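Local coordinates for protein alanine racemase (PDB 3E6E) that belongs to the alanine racemase family, pairing a TIM-type alpha/beta barrel with a beta-rich C-terminal domain, and binds DCS at a site that draws on both subunits of its dimer, at residues 44-49 / 245-250; 171-174 / 180-183; 296-299 / 304-307; 345-350 / 356-361. The protein carries 1 engineered substitution. All coordinates share one frame; numbering follows the deposited sequence.

Contact 1 of 4, residues 44-49 / 245-250; sequences YGHGAV and PALRLT. With DCS (D-[3-hydroxy-2-methyl-5-phosphonooxymethyl-pyridin-4-ylmethyl]-N,O-cycloserylamide), chain D.
His46 and Leu247 carry this contact between the 44-49 and 245-250 segments. Tyr44, two residues before His46, faces the ligand. Its OH donates a hydrogen bond to DCS O2P at 2.6 Å. Its backbone O accepts from His46 ND1, 3.3 Å from Tyr44 O. The donor sits above the carbonyl plane, and the N-H...O angle is only 137°. Gly45, with positive phi, leaves the preceding helix and turns the chain. His46 is directed toward the other segment, and its ring meets Leu247, with NE2 3.1 Å from Leu247 CB. Leu247 CD2 lies over one ring face, 3.4 Å from the His46 centroid, as a CH-pi contact. In Leu247, chi1 of -162° with chi2 of -45° puts CD2 over the imidazole. At the ring edge, in plane, a water bridges His46 NE2 (3.0 Å from the water O) and Leu247 N. Ala246 C lies at the ring edge, 4.0 Å from His46 CD2. Tyr228 stacks with both Tyr44 and His46. Both nitrogens of the buried imidazole thus have polar partners, which, with the methyl over the face, should fix the rotation of the ring.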
loop_
_atom_site.group_PDB
_atom_site.type_symbol
_atom_site.label_atom_id
_atom_site.label_comp_id
_atom_site.label_asym_id
_atom_site.label_seq_id
_atom_site.Cartn_x
_atom_site.Cartn_y
_atom_site.Cartn_z
ATOM N N TYR A 44 4.167 5.196 -10.146
ATOM C CA TYR A 44 3.541 3.889 -10.286
ATOM C C TYR A 44 4.250 2.892 -9.396
ATOM O O TYR A 44 4.339 1.698 -9.707
ATOM C CB TYR A 44 3.629 3.421 -11.742
ATOM C CG TYR A 44 2.509 3.900 -12.636
ATOM C CD1 TYR A 44 1.953 5.170 -12.486
ATOM C CD2 TYR A 44 2.025 3.093 -13.661
ATOM C CE1 TYR A 44 0.940 5.621 -13.344
ATOM C CE2 TYR A 44 1.026 3.529 -14.514
ATOM C CZ TYR A 44 0.486 4.793 -14.355
ATOM O OH TYR A 44 -0.488 5.226 -15.221
ATOM N N GLY A 45 4.766 3.399 -8.290
ATOM C CA GLY A 45 5.471 2.541 -7.370
ATOM C C GLY A 45 6.950 2.518 -7.675
ATOM O O GLY A 45 7.730 2.080 -6.840
ATOM N N HIS A 46 7.345 2.995 -8.854
ATOM C CA HIS A 46 8.758 3.002 -9.220
ATOM C C HIS A 46 9.540 4.230 -8.757
ATOM O O HIS A 46 10.772 4.231 -8.791
ATOM C CB HIS A 46 8.930 2.891 -10.727
ATOM C CG HIS A 46 8.441 1.605 -11.308
ATOM N ND1 HIS A 46 7.103 1.317 -11.458
ATOM C CD2 HIS A 46 9.116 0.557 -11.838
ATOM C CE1 HIS A 46 6.974 0.150 -12.064
ATOM N NE2 HIS A 46 8.180 -0.332 -12.306
ATOM N N GLY A 47 8.828 5.272 -8.334
ATOM C CA GLY A 47 9.491 6.494 -7.902
ATOM C C GLY A 47 9.275 7.596 -8.931
ATOM O O GLY A 47 9.812 7.540 -10.043
ATOM N N ALA A 48 8.488 8.601 -8.546
ATOM C CA ALA A 48 8.144 9.732 -9.418
ATOM C C ALA A 48 9.311 10.524 -10.004
ATOM O O ALA A 48 9.474 10.589 -11.222
ATOM C CB ALA A 48 7.222 10.673 -8.682
ATOM N N VAL A 49 10.128 11.119 -9.151
ATOM C CA VAL A 49 11.224 11.915 -9.656
ATOM C C VAL A 49 12.243 11.155 -10.494
ATOM O O VAL A 49 12.644 11.624 -11.553
ATOM C CB VAL A 49 11.943 12.649 -8.518
ATOM C CG1 VAL A 49 13.148 13.408 -9.064
ATOM C CG2 VAL A 49 10.985 13.617 -7.843
ATOM N N PRO A 245 10.434 -4.643 -18.604
ATOM C CA PRO A 245 10.061 -4.405 -17.209
ATOM C C PRO A 245 11.141 -3.633 -16.460
ATOM O O PRO A 245 12.324 -3.962 -16.539
ATOM C CB PRO A 245 9.863 -5.817 -16.674
ATOM C CG PRO A 245 9.321 -6.544 -17.877
ATOM C CD PRO A 245 10.260 -6.064 -18.956
ATOM N N ALA A 246 10.729 -2.597 -15.741
ATOM C CA ALA A 246 11.668 -1.776 -14.989
ATOM C C ALA A 246 11.666 -2.104 -13.500
ATOM O O ALA A 246 12.617 -1.791 -12.794
ATOM C CB ALA A 246 11.335 -0.307 -15.187
ATOM N N LEU A 247 10.583 -2.720 -13.038
ATOM C CA LEU A 247 10.404 -3.091 -11.639
ATOM C C LEU A 247 11.022 -4.454 -11.368
ATOM O O LEU A 247 11.034 -5.316 -12.239
ATOM C CB LEU A 247 8.911 -3.142 -11.320
ATOM C CG LEU A 247 8.357 -3.103 -9.900
ATOM C CD1 LEU A 247 9.141 -4.028 -8.996
ATOM C CD2 LEU A 247 8.386 -1.692 -9.390
ATOM N N ARG A 248 11.514 -4.639 -10.143
ATOM C CA ARG A 248 12.135 -5.888 -9.695
ATOM C C ARG A 248 12.012 -5.952 -8.170
ATOM O O ARG A 248 12.185 -4.942 -7.478
ATOM C CB ARG A 248 13.600 -5.916 -10.115
ATOM C CG ARG A 248 14.131 -7.290 -10.365
ATOM C CD ARG A 248 15.512 -7.240 -11.003
ATOM N NE ARG A 248 16.017 -8.599 -11.191
ATOM C CZ ARG A 248 16.386 -9.415 -10.203
ATOM N NH1 ARG A 248 16.327 -9.011 -8.944
ATOM N NH2 ARG A 248 16.779 -10.651 -10.477
ATOM N N LEU A 249 11.708 -7.128 -7.639
ATOM C CA LEU A 249 11.537 -7.259 -6.193
ATOM C C LEU A 249 12.269 -8.453 -5.604
ATOM O O LEU A 249 12.052 -9.599 -6.023
ATOM C CB LEU A 249 10.055 -7.367 -5.871
ATOM C CG LEU A 249 9.631 -7.668 -4.442
ATOM C CD1 LEU A 249 9.961 -6.499 -3.510
ATOM C CD2 LEU A 249 8.138 -7.917 -4.454
ATOM N N THR A 250 13.121 -8.191 -4.614
ATOM C CA THR A 250 13.891 -9.253 -3.970
ATOM C C THR A 250 13.874 -9.158 -2.460
ATOM O O THR A 250 13.423 -8.169 -1.875
ATOM C CB THR A 250 15.379 -9.221 -4.387
ATOM O OG1 THR A 250 15.886 -7.891 -4.211
ATOM C CG2 THR A 250 15.571 -9.681 -5.829
HETATM N N1 DCS D . -4.222 9.970 -18.982
HETATM C C2 DCS D . -5.175 10.054 -17.914
HETATM C C2A DCS D . -6.238 11.136 -17.896
HETATM C C3 DCS D . -5.090 9.098 -16.896
HETATM O O3 DCS D . -5.947 9.108 -15.852
HETATM C C4 DCS D . -4.050 8.084 -16.972
HETATM C C4A DCS D . -3.951 7.036 -15.880
HETATM C C5 DCS D . -3.129 8.087 -18.111
HETATM C C6 DCS D . -3.239 9.026 -19.075
HETATM C C5A DCS D . -2.024 7.074 -18.282
HETATM O O4P DCS D . -2.614 5.792 -18.511
HETATM P P DCS D . -1.811 4.436 -18.746
HETATM O O1P DCS D . -1.023 4.625 -19.949
HETATM O O2P DCS D . -0.979 4.173 -17.576
HETATM O O3P DCS D . -2.792 3.374 -18.940
HETATM N N DCS D . -5.254 6.266 -15.770
HETATM C CA DCS D . -5.407 5.240 -14.826
HETATM C C DCS D . -6.144 5.337 -13.609
HETATM O O DCS D . -6.789 6.450 -13.151
HETATM N ND DCS D . -6.103 4.176 -13.002
HETATM O OG DCS D . -5.357 3.306 -13.770
HETATM C CB DCS D . -4.936 3.958 -14.874
HETATM O O HOH W 1 8.148 -2.692 -14.199
#

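Contact 2 of 4, residues 171-174 / 180-183; sequences STAD and YFEK
Tyr180 packs against Ser171 and Thr172, and this is the tight part of the contact. Thr172 OG1 lies at the edge of the Tyr180 ring, in its plane, and comes within 3.3 Å of Tyr180 CB. The two side chains cross at about a right angle. Thr172 CG2 meets the same ring at CD2, 3.8 Å away. Ser171 OG approaches Tyr180 CE2 obliquely at 3.1 Å. Thr172 OG1 is also 3.3 Å from Phe181 N, but the angle is too poor for a hydrogen bond. Phe181 packs on the next residue of the loop: its CE1 is 3.8 Å from Ala173 CB. The ring also stacks with Phe170 and His213. The looser side belongs to Glu182 and Lys183, both exposed and not touching the loop. Asp174 turns away too and forms a salt bridge with Lys236. The second subunit packs on Ser171, Thr172 and Tyr180 through Gly266, Gly268 and Glu269. The loop follows strand 165-167 and folds back on the start of helix 179-193, as in a beta-alpha unit of a TIM barrel. The side chain of Ala173 is about 8 Å from bound DCS, in keeping with a loop at the ligand end of the barrel.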
loop_
_atom_site.group_PDB
_atom_site.type_symbol
_atom_site.label_atom_id
_atom_site.label_comp_id
_atom_site.label_asym_id
_atom_site.label_seq_id
_atom_site.Cartn_x
_atom_site.Cartn_y
_atom_site.Cartn_z
ATOM N N SER A 171 -11.562 4.374 -22.210
ATOM C CA SER A 171 -11.819 3.389 -21.175
ATOM C C SER A 171 -11.678 1.964 -21.670
ATOM O O SER A 171 -11.627 1.037 -20.868
ATOM C CB SER A 171 -13.220 3.570 -20.594
ATOM O OG SER A 171 -14.227 3.241 -21.540
ATOM N N THR A 172 -11.607 1.792 -22.988
ATOM C CA THR A 172 -11.497 0.465 -23.590
ATOM C C THR A 172 -10.404 0.338 -24.636
ATOM O O THR A 172 -10.445 -0.572 -25.454
ATOM C CB THR A 172 -12.823 0.056 -24.276
ATOM O OG1 THR A 172 -13.184 1.050 -25.243
ATOM C CG2 THR A 172 -13.930 -0.068 -23.254
ATOM N N ALA A 173 -9.420 1.229 -24.606
ATOM C CA ALA A 173 -8.341 1.204 -25.595
ATOM C C ALA A 173 -7.494 -0.055 -25.574
ATOM O O ALA A 173 -6.873 -0.397 -26.576
ATOM C CB ALA A 173 -7.447 2.416 -25.415
ATOM N N ASP A 174 -7.451 -0.744 -24.439
ATOM C CA ASP A 174 -6.646 -1.959 -24.355
ATOM C C ASP A 174 -7.481 -3.202 -24.618
ATOM O O ASP A 174 -7.020 -4.320 -24.404
ATOM C CB ASP A 174 -5.986 -2.068 -22.979
ATOM C CG ASP A 174 -6.988 -2.318 -21.870
ATOM O OD1 ASP A 174 -7.978 -1.560 -21.760
ATOM O OD2 ASP A 174 -6.790 -3.275 -21.102
ATOM N N TYR A 180 -16.449 0.373 -28.494
ATOM C CA TYR A 180 -16.542 1.482 -27.564
ATOM C C TYR A 180 -15.467 2.519 -27.863
ATOM O O TYR A 180 -15.723 3.715 -27.809
ATOM C CB TYR A 180 -16.415 0.990 -26.117
ATOM C CG TYR A 180 -16.955 1.970 -25.099
ATOM C CD1 TYR A 180 -18.330 2.117 -24.903
ATOM C CD2 TYR A 180 -16.100 2.802 -24.372
ATOM C CE1 TYR A 180 -18.843 3.077 -24.008
ATOM C CE2 TYR A 180 -16.605 3.767 -23.481
ATOM C CZ TYR A 180 -17.976 3.895 -23.307
ATOM O OH TYR A 180 -18.472 4.837 -22.427
ATOM N N PHE A 181 -14.266 2.066 -28.192
ATOM C CA PHE A 181 -13.178 2.994 -28.484
ATOM C C PHE A 181 -13.594 3.939 -29.607
ATOM O O PHE A 181 -13.588 5.166 -29.450
ATOM C CB PHE A 181 -11.920 2.231 -28.912
ATOM C CG PHE A 181 -10.727 3.123 -29.178
ATOM C CD1 PHE A 181 -9.932 3.581 -28.131
ATOM C CD2 PHE A 181 -10.424 3.528 -30.474
ATOM C CE1 PHE A 181 -8.857 4.428 -28.374
ATOM C CE2 PHE A 181 -9.352 4.379 -30.727
ATOM C CZ PHE A 181 -8.565 4.831 -29.677
ATOM N N GLU A 182 -13.946 3.345 -30.743
ATOM C CA GLU A 182 -14.379 4.081 -31.914
ATOM C C GLU A 182 -15.427 5.117 -31.535
ATOM O O GLU A 182 -15.382 6.257 -31.992
ATOM C CB GLU A 182 -14.933 3.101 -32.948
ATOM C CG GLU A 182 -13.918 2.782 -34.045
ATOM C CD GLU A 182 -14.010 1.370 -34.598
ATOM O OE1 GLU A 182 -15.106 0.948 -35.023
ATOM O OE2 GLU A 182 -12.961 0.690 -34.621
ATOM N N LYS A 183 -16.361 4.716 -30.677
ATOM C CA LYS A 183 -17.414 5.611 -30.213
ATOM C C LYS A 183 -16.806 6.835 -29.537
ATOM O O LYS A 183 -17.123 7.969 -29.895
ATOM C CB LYS A 183 -18.343 4.883 -29.239
ATOM C CG LYS A 183 -19.390 5.769 -28.584
ATOM C CD LYS A 183 -20.392 4.961 -27.755
ATOM C CE LYS A 183 -21.210 4.001 -28.635
ATOM N NZ LYS A 183 -22.400 3.399 -27.935
#

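Contact 3 of 4, residues 296-299 / 304-307; sequences GFTV and KRCE
A beta hairpin of strands 298-301 and 304-309 holds this contact, with Val299 and Cys306 as its antiparallel hydrogen-bonded pair. Val299 N donates to Cys306 O at 2.7 Å. Cys306 N returns a bond to Val299 O, also at 2.7 Å. Next to them, Thr298 and Glu307 form a non-hydrogen-bonded pair, their CA atoms 4.1 Å apart. Thr298 CA also makes a CA-H...O contact with Cys306 O. The Thr298 and Glu307 side chains share one face of the sheet, where Thr298 CG2 lies 3.7 Å from Glu307 CB. Arg305 reaches Thr298 as well. Its chain bends at chi2 and chi3, and this folds the guanidinium back over the neighbouring strand. The two side chains cross at about a right angle. Arg305 NE donates to Thr298 OG1 at 3.1 Å, with an N-H...O angle of 148° and the oxygen tilted 22° from the guanidinium plane. Arg305 NH2 adds a weak bond to Thr298 O at 3.3 Å, in that plane. One threonine thus offers its hydroxyl and its carbonyl to a single guanidinium. Asn342 also binds Thr298 O, and Glu340 forms a salt bridge with Arg305 NH1, which helps fix the group in its turned position. The opposite face carries Val299 CG2 and Cys306 CB, 4.1 Å apart. Both residues pack on Ile319 of strand 317-321, which pairs with strand 304-309. On the other side of the hairpin, strand 330-332 pairs with strand 298-301. Phe297 turns away from the hairpin partner and packs on helix 344-351.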
loop_
_atom_site.group_PDB
_atom_site.type_symbol
_atom_site.label_atom_id
_atom_site.label_comp_id
_atom_site.label_asym_id
_atom_site.label_seq_id
_atom_site.Cartn_x
_atom_site.Cartn_y
_atom_site.Cartn_z
ATOM N N GLY A 296 0.436 -19.933 -2.145
ATOM C CA GLY A 296 0.420 -20.857 -3.266
ATOM C C GLY A 296 1.263 -20.334 -4.406
ATOM O O GLY A 296 1.671 -21.094 -5.286
ATOM N N PHE A 297 1.507 -19.024 -4.403
ATOM C CA PHE A 297 2.329 -18.415 -5.435
ATOM C C PHE A 297 3.741 -18.905 -5.105
ATOM O O PHE A 297 4.050 -19.163 -3.944
ATOM C CB PHE A 297 2.261 -16.880 -5.351
ATOM C CG PHE A 297 2.730 -16.178 -6.600
ATOM C CD1 PHE A 297 1.930 -16.149 -7.740
ATOM C CD2 PHE A 297 3.973 -15.544 -6.640
ATOM C CE1 PHE A 297 2.356 -15.498 -8.902
ATOM C CE2 PHE A 297 4.413 -14.893 -7.795
ATOM C CZ PHE A 297 3.606 -14.867 -8.928
ATOM N N THR A 298 4.592 -19.039 -6.119
ATOM C CA THR A 298 5.951 -19.513 -5.905
ATOM C C THR A 298 7.009 -18.463 -6.221
ATOM O O THR A 298 6.972 -17.838 -7.276
ATOM C CB THR A 298 6.232 -20.756 -6.759
ATOM O OG1 THR A 298 5.944 -20.470 -8.135
ATOM C CG2 THR A 298 5.366 -21.916 -6.286
ATOM N N VAL A 299 7.952 -18.277 -5.300
ATOM C CA VAL A 299 9.035 -17.319 -5.488
ATOM C C VAL A 299 10.306 -18.048 -5.916
ATOM O O VAL A 299 10.310 -19.272 -6.037
ATOM C CB VAL A 299 9.317 -16.520 -4.213
ATOM C CG1 VAL A 299 8.097 -15.695 -3.842
ATOM C CG2 VAL A 299 9.703 -17.460 -3.094
ATOM N N LYS A 304 15.206 -21.945 -8.503
ATOM C CA LYS A 304 14.230 -23.014 -8.306
ATOM C C LYS A 304 12.969 -22.361 -7.738
ATOM O O LYS A 304 13.057 -21.407 -6.966
ATOM C CB LYS A 304 14.767 -24.051 -7.313
ATOM C CG LYS A 304 16.033 -24.784 -7.746
ATOM C CD LYS A 304 15.728 -26.001 -8.606
ATOM C CE LYS A 304 17.006 -26.796 -8.910
ATOM N NZ LYS A 304 16.743 -28.136 -9.515
ATOM N N ARG A 305 11.799 -22.861 -8.112
ATOM C CA ARG A 305 10.562 -22.279 -7.609
ATOM C C ARG A 305 10.247 -22.768 -6.192
ATOM O O ARG A 305 10.501 -23.931 -5.853
ATOM C CB ARG A 305 9.407 -22.591 -8.570
ATOM C CG ARG A 305 9.766 -22.295 -10.034
ATOM C CD ARG A 305 8.603 -21.764 -10.858
ATOM N NE ARG A 305 8.135 -20.470 -10.361
ATOM C CZ ARG A 305 8.184 -19.323 -11.040
ATOM N NH1 ARG A 305 8.681 -19.266 -12.270
ATOM N NH2 ARG A 305 7.728 -18.224 -10.474
ATOM N N CYS A 306 9.721 -21.867 -5.363
ATOM C CA CYS A 306 9.370 -22.186 -3.983
ATOM C C CYS A 306 7.966 -21.693 -3.665
ATOM O O CYS A 306 7.671 -20.502 -3.767
ATOM C CB CYS A 306 10.358 -21.546 -3.005
ATOM S SG CYS A 306 12.062 -22.097 -3.220
ATOM N N GLU A 307 7.110 -22.622 -3.256
ATOM C CA GLU A 307 5.730 -22.305 -2.946
ATOM C C GLU A 307 5.539 -21.646 -1.593
ATOM O O GLU A 307 6.122 -22.066 -0.594
ATOM C CB GLU A 307 4.887 -23.573 -3.007
ATOM C CG GLU A 307 3.428 -23.347 -2.694
ATOM C CD GLU A 307 2.651 -24.642 -2.615
ATOM O OE1 GLU A 307 2.834 -25.509 -3.497
ATOM O OE2 GLU A 307 1.850 -24.792 -1.673
#

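Contact 4 of 4, residues 345-350 / 356-361; sequences QMVAEK and YEVACT. With DCS (D-[3-hydroxy-2-methyl-5-phosphonooxymethyl-pyridin-4-ylmethyl]-N,O-cycloserylamide), chain D.
Three small side chains, Val347, Ala348 and Val358, carry the contact, and only 118 Å² is buried between the segments. Val347 CG1 meets Val358 CG1 at 3.5 Å. The same Val347 methyl is 3.8 Å from Val358 CG2. With CG1 anti to the backbone N (chi1 175°), Val347 offers one methyl, while Val358 presents both. Ala348 CA is 3.9 Å from Val358 CG2, and its CB is 4.2 Å from the same methyl. Leu351 of the first helix touches Val358 as well. The helices are 344-351 and 355-361, two short consecutive helices linked by a few residues in the C-terminal domain of the alanine racemase family. The second helix also faces the ligand. Tyr356 has its CB directed away from the first helix, and its OH donates a hydrogen bond to DCS O3P. At 2.4 Å from OH to O3P it is very short, and the length is doubtful at 2.5 Å resolution. That oxygen lies at the ring edge, in the ring plane. Tyr356 CE2 is also 3.6 Å from DCS CB, so the ring borders both the phosphate and the five-membered ring. Glu357 O accepts from Thr361 OG1, four residues on in the chain, at 2.6 Å. Glu357 OE2 is hydrogen-bonded to the backbone N of Arg292 of the second subunit. Tyr286 of that subunit packs on Tyr356, and its Met314 packs on Cys360.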
loop_
_atom_site.group_PDB
_atom_site.type_symbol
_atom_site.label_atom_id
_atom_site.label_comp_id
_atom_site.label_asym_id
_atom_site.label_seq_id
_atom_site.Cartn_x
_atom_site.Cartn_y
_atom_site.Cartn_z
ATOM N N GLN A 345 2.754 -9.283 -13.999
ATOM C CA GLN A 345 1.510 -9.843 -14.513
ATOM C C GLN A 345 1.118 -11.078 -13.737
ATOM O O GLN A 345 -0.025 -11.199 -13.286
ATOM C CB GLN A 345 1.639 -10.209 -15.987
ATOM C CG GLN A 345 0.794 -9.344 -16.906
ATOM C CD GLN A 345 -0.679 -9.401 -16.574
ATOM O OE1 GLN A 345 -1.319 -10.443 -16.713
ATOM N NE2 GLN A 345 -1.229 -8.273 -16.134
ATOM N N MET A 346 2.074 -11.999 -13.594
ATOM C CA MET A 346 1.845 -13.238 -12.861
ATOM C C MET A 346 1.324 -12.891 -11.476
ATOM O O MET A 346 0.348 -13.485 -10.997
ATOM C CB MET A 346 3.139 -14.024 -12.770
ATOM C CG MET A 346 3.494 -14.719 -14.060
ATOM S SD MET A 346 5.236 -15.134 -14.147
ATOM C CE MET A 346 5.289 -16.559 -13.017
ATOM N N VAL A 347 1.957 -11.904 -10.844
ATOM C CA VAL A 347 1.528 -11.471 -9.525
ATOM C C VAL A 347 0.099 -10.938 -9.591
ATOM O O VAL A 347 -0.725 -11.210 -8.709
ATOM C CB VAL A 347 2.431 -10.360 -8.982
ATOM C CG1 VAL A 347 1.884 -9.853 -7.656
ATOM C CG2 VAL A 347 3.848 -10.883 -8.814
ATOM N N ALA A 348 -0.186 -10.169 -10.639
ATOM C CA ALA A 348 -1.511 -9.582 -10.826
ATOM C C ALA A 348 -2.546 -10.673 -11.038
ATOM O O ALA A 348 -3.626 -10.644 -10.450
ATOM C CB ALA A 348 -1.498 -8.635 -12.029
ATOM N N GLU A 349 -2.213 -11.637 -11.887
ATOM C CA GLU A 349 -3.136 -12.719 -12.164
ATOM C C GLU A 349 -3.438 -13.554 -10.931
ATOM O O GLU A 349 -4.582 -13.940 -10.717
ATOM C CB GLU A 349 -2.607 -13.593 -13.300
ATOM C CG GLU A 349 -2.708 -12.885 -14.630
ATOM C CD GLU A 349 -2.190 -13.701 -15.782
ATOM O OE1 GLU A 349 -2.241 -13.181 -16.915
ATOM O OE2 GLU A 349 -1.730 -14.846 -15.575
ATOM N N LYS A 350 -2.428 -13.816 -10.108
ATOM C CA LYS A 350 -2.629 -14.596 -8.894
ATOM C C LYS A 350 -3.472 -13.793 -7.922
ATOM O O LYS A 350 -4.206 -14.350 -7.113
ATOM C CB LYS A 350 -1.285 -14.922 -8.245
ATOM C CG LYS A 350 -1.388 -15.439 -6.816
ATOM C CD LYS A 350 -1.975 -16.845 -6.745
ATOM C CE LYS A 350 -2.269 -17.236 -5.296
ATOM N NZ LYS A 350 -2.467 -18.701 -5.150
ATOM N N TYR A 356 -1.172 -2.846 -12.593
ATOM C CA TYR A 356 -1.233 -1.429 -12.224
ATOM C C TYR A 356 -1.314 -1.301 -10.701
ATOM O O TYR A 356 -0.677 -0.423 -10.099
ATOM C CB TYR A 356 -2.488 -0.748 -12.781
ATOM C CG TYR A 356 -2.435 -0.273 -14.216
ATOM C CD1 TYR A 356 -2.562 -1.170 -15.278
ATOM C CD2 TYR A 356 -2.362 1.089 -14.514
ATOM C CE1 TYR A 356 -2.632 -0.719 -16.605
ATOM C CE2 TYR A 356 -2.436 1.545 -15.827
ATOM C CZ TYR A 356 -2.574 0.638 -16.866
ATOM O OH TYR A 356 -2.678 1.088 -18.162
ATOM N N GLU A 357 -2.124 -2.177 -10.101
ATOM C CA GLU A 357 -2.371 -2.186 -8.655
ATOM C C GLU A 357 -1.301 -2.856 -7.804
ATOM O O GLU A 357 -1.103 -2.490 -6.646
ATOM C CB GLU A 357 -3.721 -2.857 -8.369
ATOM C CG GLU A 357 -4.145 -2.861 -6.899
ATOM C CD GLU A 357 -5.515 -3.485 -6.699
ATOM O OE1 GLU A 357 -5.657 -4.695 -6.970
ATOM O OE2 GLU A 357 -6.452 -2.770 -6.289
ATOM N N VAL A 358 -0.629 -3.855 -8.351
ATOM C CA VAL A 358 0.395 -4.521 -7.569
ATOM C C VAL A 358 1.501 -3.510 -7.342
ATOM O O VAL A 358 2.003 -3.353 -6.233
ATOM C CB VAL A 358 0.953 -5.761 -8.311
ATOM C CG1 VAL A 358 2.120 -6.376 -7.518
ATOM C CG2 VAL A 358 -0.165 -6.785 -8.511
ATOM N N ALA A 359 1.839 -2.795 -8.411
ATOM C CA ALA A 359 2.883 -1.785 -8.389
ATOM C C ALA A 359 2.597 -0.643 -7.419
ATOM O O ALA A 359 3.482 -0.236 -6.659
ATOM C CB ALA A 359 3.092 -1.243 -9.788
ATOM N N CYS A 360 1.374 -0.125 -7.435
ATOM C CA CYS A 360 1.032 0.977 -6.537
ATOM C C CYS A 360 0.795 0.506 -5.106
ATOM O O CYS A 360 0.698 1.322 -4.185
ATOM C CB CYS A 360 -0.230 1.703 -7.019
ATOM S SG CYS A 360 -0.165 2.308 -8.717
ATOM N N THR A 361 0.687 -0.802 -4.908
ATOM C CA THR A 361 0.431 -1.292 -3.566
ATOM C C THR A 361 1.714 -1.484 -2.775
ATOM O O THR A 361 1.697 -1.359 -1.552
ATOM C CB THR A 361 -0.415 -2.596 -3.581
ATOM O OG1 THR A 361 -1.728 -2.308 -4.094
ATOM C CG2 THR A 361 -0.569 -3.142 -2.173
HETATM N N1 DCS D . -4.222 9.970 -18.982
HETATM C C2 DCS D . -5.175 10.054 -17.914
HETATM C C2A DCS D . -6.238 11.136 -17.896
HETATM C C3 DCS D . -5.090 9.098 -16.896
HETATM O O3 DCS D . -5.947 9.108 -15.852
HETATM C C4 DCS D . -4.050 8.084 -16.972
HETATM C C4A DCS D . -3.951 7.036 -15.880
HETATM C C5 DCS D . -3.129 8.087 -18.111
HETATM C C6 DCS D . -3.239 9.026 -19.075
HETATM C C5A DCS D . -2.024 7.074 -18.282
HETATM O O4P DCS D . -2.614 5.792 -18.511
HETATM P P DCS D . -1.811 4.436 -18.746
HETATM O O1P DCS D . -1.023 4.625 -19.949
HETATM O O2P DCS D . -0.979 4.173 -17.576
HETATM O O3P DCS D . -2.792 3.374 -18.940
HETATM N N DCS D . -5.254 6.266 -15.770
HETATM C CA DCS D . -5.407 5.240 -14.826
HETATM C C DCS D . -6.144 5.337 -13.609
HETATM O O DCS D . -6.789 6.450 -13.151
HETATM N ND DCS D . -6.103 4.176 -13.002
HETATM O OG DCS D . -5.357 3.306 -13.770
HETATM C CB DCS D . -4.936 3.958 -14.874
#

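Along the chain, contact 1 opens first and closes a loop of 195 residues between its segments. It joins the chain after helix 40-44 of the barrel domain to the residues leading into strand 249-259. Contact 2 lies within that loop and closes a turn of five residues beside helix 179-193. Contacts 3 and 4 follow in series, each short, and none of the four cross. Contact 3 closes a hairpin and contact 4 a pair of helices. Contact 4 touches contact 1 through Ala359 against Tyr44, and both reach the same DCS. It also touches contact 3, where Phe297 packs on Met346, Val347 and Lys350. Contacts 2 and 3 are the most distant pair, with centres 37 Å apart.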